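Local coordinates for protein putative short-chain oxidoreductase (PDB 2YUT) that binds NADP in a Rossmann-type fold and is probably an oxidoreductase of the short-chain dehydrogenase/reductase family, its substrate not being established, at residues Gly11-Phe16 / Pro185-Ala189; His72-Lys76 / Ala96-Ala101; Phe110-Arg115 / Leu152-His158. All coordinates share one frame; numbering follows the deposited sequence.

Contact 1. Residues Gly11-Phe16 / Pro185-Ala189; sequences GLGGAF and PEEAA. With NAP (NADP nicotinamide-adenine-dinucleotide phosphate), chain B.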
# COMPACT_ATOMS: atom_id res chain seq x y z
N GLY A 11 4.26 2.95 -22.19
CA GLY A 11 4.09 1.86 -23.14
C GLY A 11 2.64 1.44 -23.31
O GLY A 11 2.13 1.37 -24.43
N LEU A 12 1.97 1.13 -22.20
CA LEU A 12 0.56 0.73 -22.24
C LEU A 12 -0.34 1.89 -22.65
O LEU A 12 -1.24 1.73 -23.47
CB LEU A 12 0.10 0.21 -20.88
CG LEU A 12 0.19 -1.29 -20.55
CD1 LEU A 12 -0.62 -2.10 -21.56
CD2 LEU A 12 1.65 -1.72 -20.55
N GLY A 13 -0.09 3.06 -22.06
CA GLY A 13 -0.89 4.23 -22.35
C GLY A 13 -0.95 4.56 -23.83
O GLY A 13 -2.01 4.91 -24.35
N GLY A 14 0.20 4.47 -24.49
CA GLY A 14 0.27 4.75 -25.92
C GLY A 14 -0.54 3.74 -26.72
O GLY A 14 -1.18 4.11 -27.71
N ALA A 15 -0.51 2.48 -26.31
CA ALA A 15 -1.26 1.43 -27.00
C ALA A 15 -2.75 1.68 -26.85
O ALA A 15 -3.51 1.53 -27.80
CB ALA A 15 -0.91 0.06 -26.44
N PHE A 16 -3.17 2.07 -25.65
CA PHE A 16 -4.57 2.37 -25.40
C PHE A 16 -5.00 3.59 -26.22
O PHE A 16 -6.09 3.61 -26.77
CB PHE A 16 -4.81 2.66 -23.91
CG PHE A 16 -5.01 1.43 -23.08
CD1 PHE A 16 -6.20 0.71 -23.16
CD2 PHE A 16 -4.02 0.98 -22.22
CE1 PHE A 16 -6.40 -0.44 -22.39
CE2 PHE A 16 -4.21 -0.17 -21.44
CZ PHE A 16 -5.40 -0.88 -21.53
N PRO A 185 2.93 -4.15 -25.79
CA PRO A 185 1.91 -3.32 -25.15
C PRO A 185 0.58 -3.31 -25.91
O PRO A 185 -0.48 -3.26 -25.30
CB PRO A 185 2.58 -1.94 -25.07
CG PRO A 185 3.65 -1.98 -26.13
CD PRO A 185 4.16 -3.39 -26.05
N GLU A 186 0.65 -3.39 -27.24
CA GLU A 186 -0.56 -3.40 -28.06
C GLU A 186 -1.44 -4.60 -27.73
O GLU A 186 -2.66 -4.48 -27.68
CB GLU A 186 -0.21 -3.42 -29.55
CG GLU A 186 0.39 -2.13 -30.09
CD GLU A 186 1.86 -1.97 -29.75
OE1 GLU A 186 2.47 -2.92 -29.23
OE2 GLU A 186 2.41 -0.88 -30.03
N GLU A 187 -0.81 -5.75 -27.52
CA GLU A 187 -1.54 -6.97 -27.20
C GLU A 187 -2.20 -6.87 -25.81
O GLU A 187 -3.34 -7.31 -25.63
CB GLU A 187 -0.60 -8.18 -27.23
CG GLU A 187 -1.30 -9.51 -27.07
CD GLU A 187 -2.21 -9.85 -28.24
OE1 GLU A 187 -2.47 -8.98 -29.10
OE2 GLU A 187 -2.67 -11.01 -28.31
N ALA A 188 -1.49 -6.31 -24.84
CA ALA A 188 -2.04 -6.17 -23.49
C ALA A 188 -3.26 -5.26 -23.52
O ALA A 188 -4.29 -5.55 -22.91
CB ALA A 188 -0.98 -5.60 -22.54
N ALA A 189 -3.16 -4.15 -24.24
CA ALA A 189 -4.27 -3.21 -24.35
C ALA A 189 -5.45 -3.87 -25.06
O ALA A 189 -6.61 -3.67 -24.67
CB ALA A 189 -3.82 -1.97 -25.12
PA NAP B . 5.71 3.03 -18.51
O1A NAP B . 7.05 3.39 -17.68
O2A NAP B . 5.98 2.70 -19.93
O5B NAP B . 4.74 4.29 -18.35
C5B NAP B . 4.49 4.85 -17.06
C4B NAP B . 3.56 6.06 -17.18
O4B NAP B . 3.32 6.57 -15.85
C3B NAP B . 4.23 7.18 -17.98
O3B NAP B . 3.27 7.79 -18.84
C2B NAP B . 4.65 8.16 -16.89
O2B NAP B . 4.64 9.49 -17.41
C1B NAP B . 3.44 8.00 -15.97
N9A NAP B . 3.72 8.61 -14.65
C8A NAP B . 4.63 8.21 -13.78
N7A NAP B . 4.63 9.01 -12.72
C5A NAP B . 3.69 9.94 -12.91
C6A NAP B . 3.25 11.03 -12.18
N6A NAP B . 3.79 11.32 -11.00
N1A NAP B . 2.27 11.80 -12.69
C2A NAP B . 1.74 11.52 -13.87
N3A NAP B . 2.13 10.49 -14.59
C4A NAP B . 3.11 9.68 -14.15
O3 NAP B . 5.03 1.82 -17.68
PN NAP B . 3.92 0.84 -18.32
O1N NAP B . 4.55 -0.46 -18.64
O2N NAP B . 3.17 1.54 -19.39
O5D NAP B . 2.93 0.58 -17.08
C5D NAP B . 1.62 1.16 -17.05
C4D NAP B . 0.81 0.66 -15.86
O4D NAP B . 0.75 -0.78 -15.97
C3D NAP B . 1.54 0.94 -14.54
O3D NAP B . 0.63 1.00 -13.45
C2D NAP B . 2.42 -0.30 -14.42
O2D NAP B . 2.82 -0.52 -13.06
C1D NAP B . 1.39 -1.35 -14.82
N1N NAP B . 1.98 -2.68 -15.09
C2N NAP B . 3.03 -2.80 -16.01
C3N NAP B . 3.58 -4.05 -16.26
C7N NAP B . 4.72 -4.19 -17.27
O7N NAP B . 5.35 -5.25 -17.38
N7N NAP B . 4.97 -3.10 -18.00
C4N NAP B . 3.10 -5.17 -15.60
C5N NAP B . 2.06 -5.05 -14.68
C6N NAP B . 1.49 -3.81 -14.43
P2B NAP B . 5.95 10.15 -18.06
O1X NAP B . 6.71 9.01 -18.91
O2X NAP B . 5.39 11.22 -19.13
O3X NAP B . 6.83 10.78 -17.05
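Leu12, Ala15 and Phe16, on the first helix of the Rossmann fold, lie against Pro185, Ala188 and Ala189 at the start of helix 185-196. The glycine-rich TGxxxGxG motif of the short-chain dehydrogenases runs into this first helix, and Gly11 and Gly13 are two of its glycines, placed beside the diphosphate. The segment axes approach to 8.2 Å and cross at -64°, a close meeting that suits small residues. The N-terminal end of helix 11-19 grips the cofactor diphosphate. Gly11 N donates to NADP O2A at 2.9 Å. A second donor, Leu12 N, reaches NADP O2N at 3.1 Å. Both bonds are nearly straight, and the helix end is likely to add a favourable field for the negative charge.

Leu12 spans the two partners. Its CB lies beside the cofactor, 3.7 Å from O2N; CG then forks the chain, sending CD2 to the diphosphate, 3.7 Å from O1N, and CD1 the other way, 3.7 Å from Ala188 CB. Beyond the two segments, the loop residues Leu164, Val167 and Thr169 also touch this side chain, so a branched apolar residue fits the place well. Pro185 CB lies against the Gly11 carbonyl oxygen, and proline itself suits the first turn of a helix, where no backbone N-H is needed.

Ala15 is the central small residue: its methyl carbon CB packs 3.8 Å from Ala189 CB and also rests on the Pro185 carbonyl. Next to it, Phe16 has CG anti to its carbonyl carbon (chi1 -84°), which swings the flat ring across Ala189. There the Ala189 CB makes a CH-pi contact 3.9 Å from the ring centroid, only 2° off the normal.

Contact 2. Residues His72-Lys76 / Ala96-Ala101; sequences HAVGK and AHLLTA. With NAP (NADP nicotinamide-adenine-dinucleotide phosphate), chain B.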
# COMPACT_ATOMS: atom_id res chain seq x y z
N HIS A 72 -5.95 4.48 -16.16
CA HIS A 72 -4.82 5.03 -15.40
C HIS A 72 -3.58 4.14 -15.59
O HIS A 72 -3.24 3.33 -14.73
CB HIS A 72 -5.22 5.10 -13.91
CG HIS A 72 -4.32 5.96 -13.07
ND1 HIS A 72 -4.25 7.33 -13.20
CD2 HIS A 72 -3.48 5.64 -12.06
CE1 HIS A 72 -3.41 7.82 -12.31
NE2 HIS A 72 -2.93 6.81 -11.60
N ALA A 73 -2.92 4.31 -16.73
CA ALA A 73 -1.73 3.52 -17.05
C ALA A 73 -0.50 4.22 -16.48
O ALA A 73 0.48 4.47 -17.18
CB ALA A 73 -1.59 3.37 -18.57
N VAL A 74 -0.57 4.54 -15.19
CA VAL A 74 0.49 5.25 -14.50
C VAL A 74 1.27 4.37 -13.53
O VAL A 74 0.71 3.53 -12.83
CB VAL A 74 -0.12 6.44 -13.72
CG1 VAL A 74 0.95 7.14 -12.90
CG2 VAL A 74 -0.76 7.41 -14.70
N GLY A 75 2.58 4.58 -13.51
CA GLY A 75 3.43 3.81 -12.63
C GLY A 75 4.90 4.04 -12.88
O GLY A 75 5.28 4.79 -13.78
N LYS A 76 5.71 3.38 -12.07
CA LYS A 76 7.17 3.45 -12.14
C LYS A 76 7.68 2.17 -11.51
O LYS A 76 6.99 1.54 -10.71
CB LYS A 76 7.68 4.66 -11.35
CG LYS A 76 7.73 5.94 -12.16
CD LYS A 76 8.90 5.91 -13.12
CE LYS A 76 8.77 6.99 -14.19
NZ LYS A 76 7.63 6.70 -15.11
N ALA A 96 3.78 7.31 -7.13
CA ALA A 96 3.53 7.00 -8.53
C ALA A 96 2.33 6.10 -8.76
O ALA A 96 1.51 6.38 -9.63
CB ALA A 96 4.78 6.38 -9.16
N HIS A 97 2.21 5.03 -7.98
CA HIS A 97 1.10 4.09 -8.15
C HIS A 97 -0.20 4.39 -7.41
O HIS A 97 -1.28 4.28 -8.00
CB HIS A 97 1.53 2.67 -7.76
CG HIS A 97 2.63 2.11 -8.59
ND1 HIS A 97 3.96 2.39 -8.36
CD2 HIS A 97 2.60 1.25 -9.64
CE1 HIS A 97 4.70 1.73 -9.23
NE2 HIS A 97 3.90 1.03 -10.02
N LEU A 98 -0.10 4.75 -6.14
CA LEU A 98 -1.29 4.99 -5.32
C LEU A 98 -1.82 6.42 -5.26
O LEU A 98 -3.02 6.64 -5.46
CB LEU A 98 -1.04 4.49 -3.89
CG LEU A 98 -2.17 4.68 -2.87
CD1 LEU A 98 -3.37 3.84 -3.28
CD2 LEU A 98 -1.69 4.28 -1.47
N LEU A 99 -0.95 7.38 -4.96
CA LEU A 99 -1.40 8.76 -4.86
C LEU A 99 -1.95 9.27 -6.19
O LEU A 99 -2.96 9.98 -6.21
CB LEU A 99 -0.26 9.65 -4.36
CG LEU A 99 0.27 9.33 -2.96
CD1 LEU A 99 1.21 10.43 -2.51
CD2 LEU A 99 -0.88 9.20 -1.96
N THR A 100 -1.31 8.92 -7.30
CA THR A 100 -1.80 9.37 -8.60
C THR A 100 -3.22 8.86 -8.80
O THR A 100 -4.11 9.61 -9.20
CB THR A 100 -0.93 8.85 -9.77
OG1 THR A 100 -0.94 7.41 -9.77
CG2 THR A 100 0.51 9.35 -9.64
N ALA A 101 -3.43 7.59 -8.49
CA ALA A 101 -4.74 6.94 -8.63
C ALA A 101 -5.77 7.52 -7.68
O ALA A 101 -6.91 7.77 -8.07
CB ALA A 101 -4.60 5.44 -8.39
PA NAP B . 5.71 3.03 -18.51
O1A NAP B . 7.05 3.39 -17.68
O2A NAP B . 5.98 2.70 -19.93
O5B NAP B . 4.74 4.29 -18.35
C5B NAP B . 4.49 4.85 -17.06
C4B NAP B . 3.56 6.06 -17.18
O4B NAP B . 3.32 6.57 -15.85
C3B NAP B . 4.23 7.18 -17.98
O3B NAP B . 3.27 7.79 -18.84
C2B NAP B . 4.65 8.16 -16.89
O2B NAP B . 4.64 9.49 -17.41
C1B NAP B . 3.44 8.00 -15.97
N9A NAP B . 3.72 8.61 -14.65
C8A NAP B . 4.63 8.21 -13.78
N7A NAP B . 4.63 9.01 -12.72
C5A NAP B . 3.69 9.94 -12.91
C6A NAP B . 3.25 11.03 -12.18
N6A NAP B . 3.79 11.32 -11.00
N1A NAP B . 2.27 11.80 -12.69
C2A NAP B . 1.74 11.52 -13.87
N3A NAP B . 2.13 10.49 -14.59
C4A NAP B . 3.11 9.68 -14.15
O3 NAP B . 5.03 1.82 -17.68
PN NAP B . 3.92 0.84 -18.32
O1N NAP B . 4.55 -0.46 -18.64
O2N NAP B . 3.17 1.54 -19.39
O5D NAP B . 2.93 0.58 -17.08
C5D NAP B . 1.62 1.16 -17.05
C4D NAP B . 0.81 0.66 -15.86
O4D NAP B . 0.75 -0.78 -15.97
C3D NAP B . 1.54 0.94 -14.54
O3D NAP B . 0.63 1.00 -13.45
C2D NAP B . 2.42 -0.30 -14.42
O2D NAP B . 2.82 -0.52 -13.06
C1D NAP B . 1.39 -1.35 -14.82
N1N NAP B . 1.98 -2.68 -15.09
C2N NAP B . 3.03 -2.80 -16.01
C3N NAP B . 3.58 -4.05 -16.26
C7N NAP B . 4.72 -4.19 -17.27
O7N NAP B . 5.35 -5.25 -17.38
N7N NAP B . 4.97 -3.10 -18.00
C4N NAP B . 3.10 -5.17 -15.60
C5N NAP B . 2.06 -5.05 -14.68
C6N NAP B . 1.49 -3.81 -14.43
P2B NAP B . 5.95 10.15 -18.06
O1X NAP B . 6.71 9.01 -18.91
O2X NAP B . 5.39 11.22 -19.13
O3X NAP B . 6.83 10.78 -17.05
O HOH W 1 -1.28 3.13 -10.72
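The end of strand 67-72 and the loop after it carry the sequence His72-Ala73-Val74-Gly75, where classical short-chain dehydrogenases have their Asn-Asn-Ala-Gly motif; here His72, Val74 and Gly75 meet Ala96, His97 and Thr100 of helix 89-107. His72 NE2 donates to Thr100 OG1 at 2.8 Å, with the hydroxyl oxygen in the plane of the imidazole and the bond close to straight (164°). The same OG1 gives its proton to Ala96 O at 2.7 Å, so this buried hydroxyl is held from both ends. Setting it there is a first torsion of 60°, which puts OG1 between the backbone N and the carbonyl carbon.

Val74 fits between helix 89-107 and the cofactor. CG1 stands 3.4 Å from Ala96 O and 3.6 Å from the adenine atom C4A, whereas CG2 lies over one face of the His72 ring, toward its rim. The Val74 carbonyl accepts a bond from the ribose hydroxyl O3D of NADP at 2.6 Å; a water bridges it to His97 O, donating to both. Gly75 runs between the His97 ring and the ribose. Its CA makes a CH-pi contact with one face of the His97 ring, 4.0 Å from the centroid, and a CB would strike the ribose C3D, which explains the glycine. His97 ND1 is bonded to Met93 O, one helical turn back, which favours this rotation of the ring.

Around this contact, the backbones of His72 and Ala73 bond to Val117 and Thr6 of the flanking strands, Ala101 packs on Leu141 of helix 132-153, and Leu98 touches Val90 of the second subunit.

Contact 3. Residues Phe110-Arg115 / Leu152-His158; sequences FQKGAR and LLREGVH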
# COMPACT_ATOMS: atom_id res chain seq x y z
N PHE A 110 -17.59 11.55 -13.62
CA PHE A 110 -18.01 10.36 -14.35
C PHE A 110 -19.45 10.39 -14.83
O PHE A 110 -20.32 10.95 -14.17
CB PHE A 110 -17.86 9.11 -13.47
CG PHE A 110 -16.44 8.70 -13.19
CD1 PHE A 110 -15.62 8.23 -14.21
CD2 PHE A 110 -15.93 8.76 -11.89
CE1 PHE A 110 -14.32 7.81 -13.95
CE2 PHE A 110 -14.63 8.34 -11.61
CZ PHE A 110 -13.82 7.87 -12.64
N GLN A 111 -19.69 9.77 -15.98
CA GLN A 111 -21.03 9.64 -16.54
C GLN A 111 -21.54 8.36 -15.89
O GLN A 111 -20.74 7.51 -15.48
CB GLN A 111 -20.97 9.41 -18.06
CG GLN A 111 -20.46 10.60 -18.87
CD GLN A 111 -21.54 11.64 -19.09
OE1 GLN A 111 -22.53 11.68 -18.37
NE2 GLN A 111 -21.33 12.50 -20.09
N LYS A 112 -22.86 8.20 -15.78
CA LYS A 112 -23.40 6.96 -15.22
C LYS A 112 -22.94 5.85 -16.16
O LYS A 112 -22.91 6.05 -17.37
CB LYS A 112 -24.93 7.01 -15.17
CG LYS A 112 -25.51 7.97 -14.14
CD LYS A 112 -25.25 7.47 -12.72
CE LYS A 112 -25.83 8.41 -11.67
NZ LYS A 112 -27.31 8.52 -11.77
N GLY A 113 -22.57 4.70 -15.62
CA GLY A 113 -22.13 3.61 -16.47
C GLY A 113 -20.65 3.64 -16.83
O GLY A 113 -20.15 2.71 -17.46
N ALA A 114 -19.95 4.68 -16.42
CA ALA A 114 -18.53 4.78 -16.73
C ALA A 114 -17.70 3.67 -16.11
O ALA A 114 -18.11 3.04 -15.12
CB ALA A 114 -18.00 6.13 -16.28
N ARG A 115 -16.54 3.41 -16.70
CA ARG A 115 -15.61 2.41 -16.21
C ARG A 115 -14.30 3.13 -15.92
O ARG A 115 -13.92 4.05 -16.64
CB ARG A 115 -15.40 1.32 -17.26
CG ARG A 115 -16.67 0.55 -17.57
CD ARG A 115 -16.61 -0.11 -18.93
NE ARG A 115 -17.89 -0.71 -19.27
CZ ARG A 115 -18.21 -1.15 -20.48
NH1 ARG A 115 -17.34 -1.06 -21.47
NH2 ARG A 115 -19.41 -1.68 -20.69
N LEU A 152 -18.15 3.84 -5.52
CA LEU A 152 -18.27 4.25 -6.92
C LEU A 152 -19.49 3.66 -7.62
O LEU A 152 -20.13 4.32 -8.43
CB LEU A 152 -16.99 3.87 -7.67
CG LEU A 152 -15.82 4.85 -7.53
CD1 LEU A 152 -16.14 6.13 -8.30
CD2 LEU A 152 -15.55 5.15 -6.06
N LEU A 153 -19.83 2.41 -7.29
CA LEU A 153 -20.98 1.76 -7.91
C LEU A 153 -22.24 2.55 -7.59
O LEU A 153 -23.19 2.57 -8.38
CB LEU A 153 -21.11 0.33 -7.41
CG LEU A 153 -22.13 -0.55 -8.15
CD1 LEU A 153 -21.80 -0.61 -9.63
CD2 LEU A 153 -22.11 -1.95 -7.54
N ARG A 154 -22.25 3.22 -6.44
CA ARG A 154 -23.39 4.02 -6.02
C ARG A 154 -23.58 5.19 -6.98
O ARG A 154 -24.68 5.71 -7.13
CB ARG A 154 -23.18 4.54 -4.60
CG ARG A 154 -23.08 3.46 -3.54
CD ARG A 154 -22.52 4.02 -2.24
NE ARG A 154 -22.33 2.99 -1.23
CZ ARG A 154 -21.68 3.19 -0.08
NH1 ARG A 154 -21.17 4.38 0.20
NH2 ARG A 154 -21.56 2.19 0.79
N GLU A 155 -22.49 5.60 -7.63
CA GLU A 155 -22.54 6.69 -8.59
C GLU A 155 -22.74 6.13 -9.99
O GLU A 155 -22.75 6.87 -10.97
CB GLU A 155 -21.23 7.49 -8.57
CG GLU A 155 -20.94 8.23 -7.28
CD GLU A 155 -19.65 9.04 -7.36
OE1 GLU A 155 -19.54 9.91 -8.25
OE2 GLU A 155 -18.75 8.80 -6.54
N GLY A 156 -22.89 4.81 -10.09
CA GLY A 156 -23.08 4.17 -11.38
C GLY A 156 -21.75 3.98 -12.10
O GLY A 156 -21.72 3.82 -13.32
N VAL A 157 -20.66 3.98 -11.34
CA VAL A 157 -19.33 3.82 -11.91
C VAL A 157 -18.71 2.47 -11.55
O VAL A 157 -18.72 2.06 -10.39
CB VAL A 157 -18.39 4.93 -11.42
CG1 VAL A 157 -17.01 4.77 -12.03
CG2 VAL A 157 -18.97 6.29 -11.78
N HIS A 158 -18.17 1.79 -12.56
CA HIS A 158 -17.56 0.49 -12.35
C HIS A 158 -16.05 0.55 -12.33
O HIS A 158 -15.43 0.96 -13.32
CB HIS A 158 -17.99 -0.49 -13.43
CG HIS A 158 -19.47 -0.59 -13.60
ND1 HIS A 158 -20.21 0.35 -14.29
CD2 HIS A 158 -20.36 -1.51 -13.16
CE1 HIS A 158 -21.48 0.01 -14.27
NE2 HIS A 158 -21.61 -1.11 -13.59
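Residues 110-115 and 152-158 meet where a strand begins and a helix gives way to the next. A type II turn from Gln111 to Ala114 carries Gly113 at positive phi, where a side chain would be jammed against the preceding carbonyl oxygen; Gly113 N donates to Gly156 O at 2.6 Å, bent at 141°. Gly156 closes helix 132-153 with a Schellman motif; its positive phi favours glycine, and a side chain would also collide with Lys112 CD. From this point the chains run parallel: His158 N donates to Ala114 O at 2.8 Å, nearly straight, and Arg115 pairs with His158.

The apolar side chains pack between strand 110-111 and the end of helix 132-153. Val157 CG1, anti to the backbone N (chi1 -179°), points over one face of the Phe110 ring, 4.1 Å from its centroid, while CG2 presses on Phe110 CB. Leu152 CD1 touches the ring at CE2. With the Phe110 ring cut back to an alanine, Val157 CG1 would probably lose the face it lies on and Leu152 CD1 its neighbour, opening a gap.

Strand 114-119, helix 132-153 and strand 158-162 form a beta-alpha-beta crossover, whose helix end and strand starts the contact joins; strand 67-72 flanks 114-119 on its other side. Phe110 also packs on Leu70 and Leu105, and Glu155 forms a salt bridge with Arg83 of the second subunit.

All three contacts are built round one parallel sheet. Contacts 2 and 3 come in series along the chain, and both are nested inside the long loop closed by contact 1, which brings helix 185-196 back to the first helix. Contacts 1 and 2, their centres about 16 Å apart, touch where Gly13 and Leu12 pack on Ala73, and both hold NADP, one at the diphosphate and the other at the riboses and adenine. Contact 3 lies about 24 Å from contact 1 and about 20 Å from contact 2, centre to centre. Helix 89-107 leads from contact 2 towards strand 110-111 of contact 3; it borders the cofactor site and also meets the second subunit, which contact 3 reaches too.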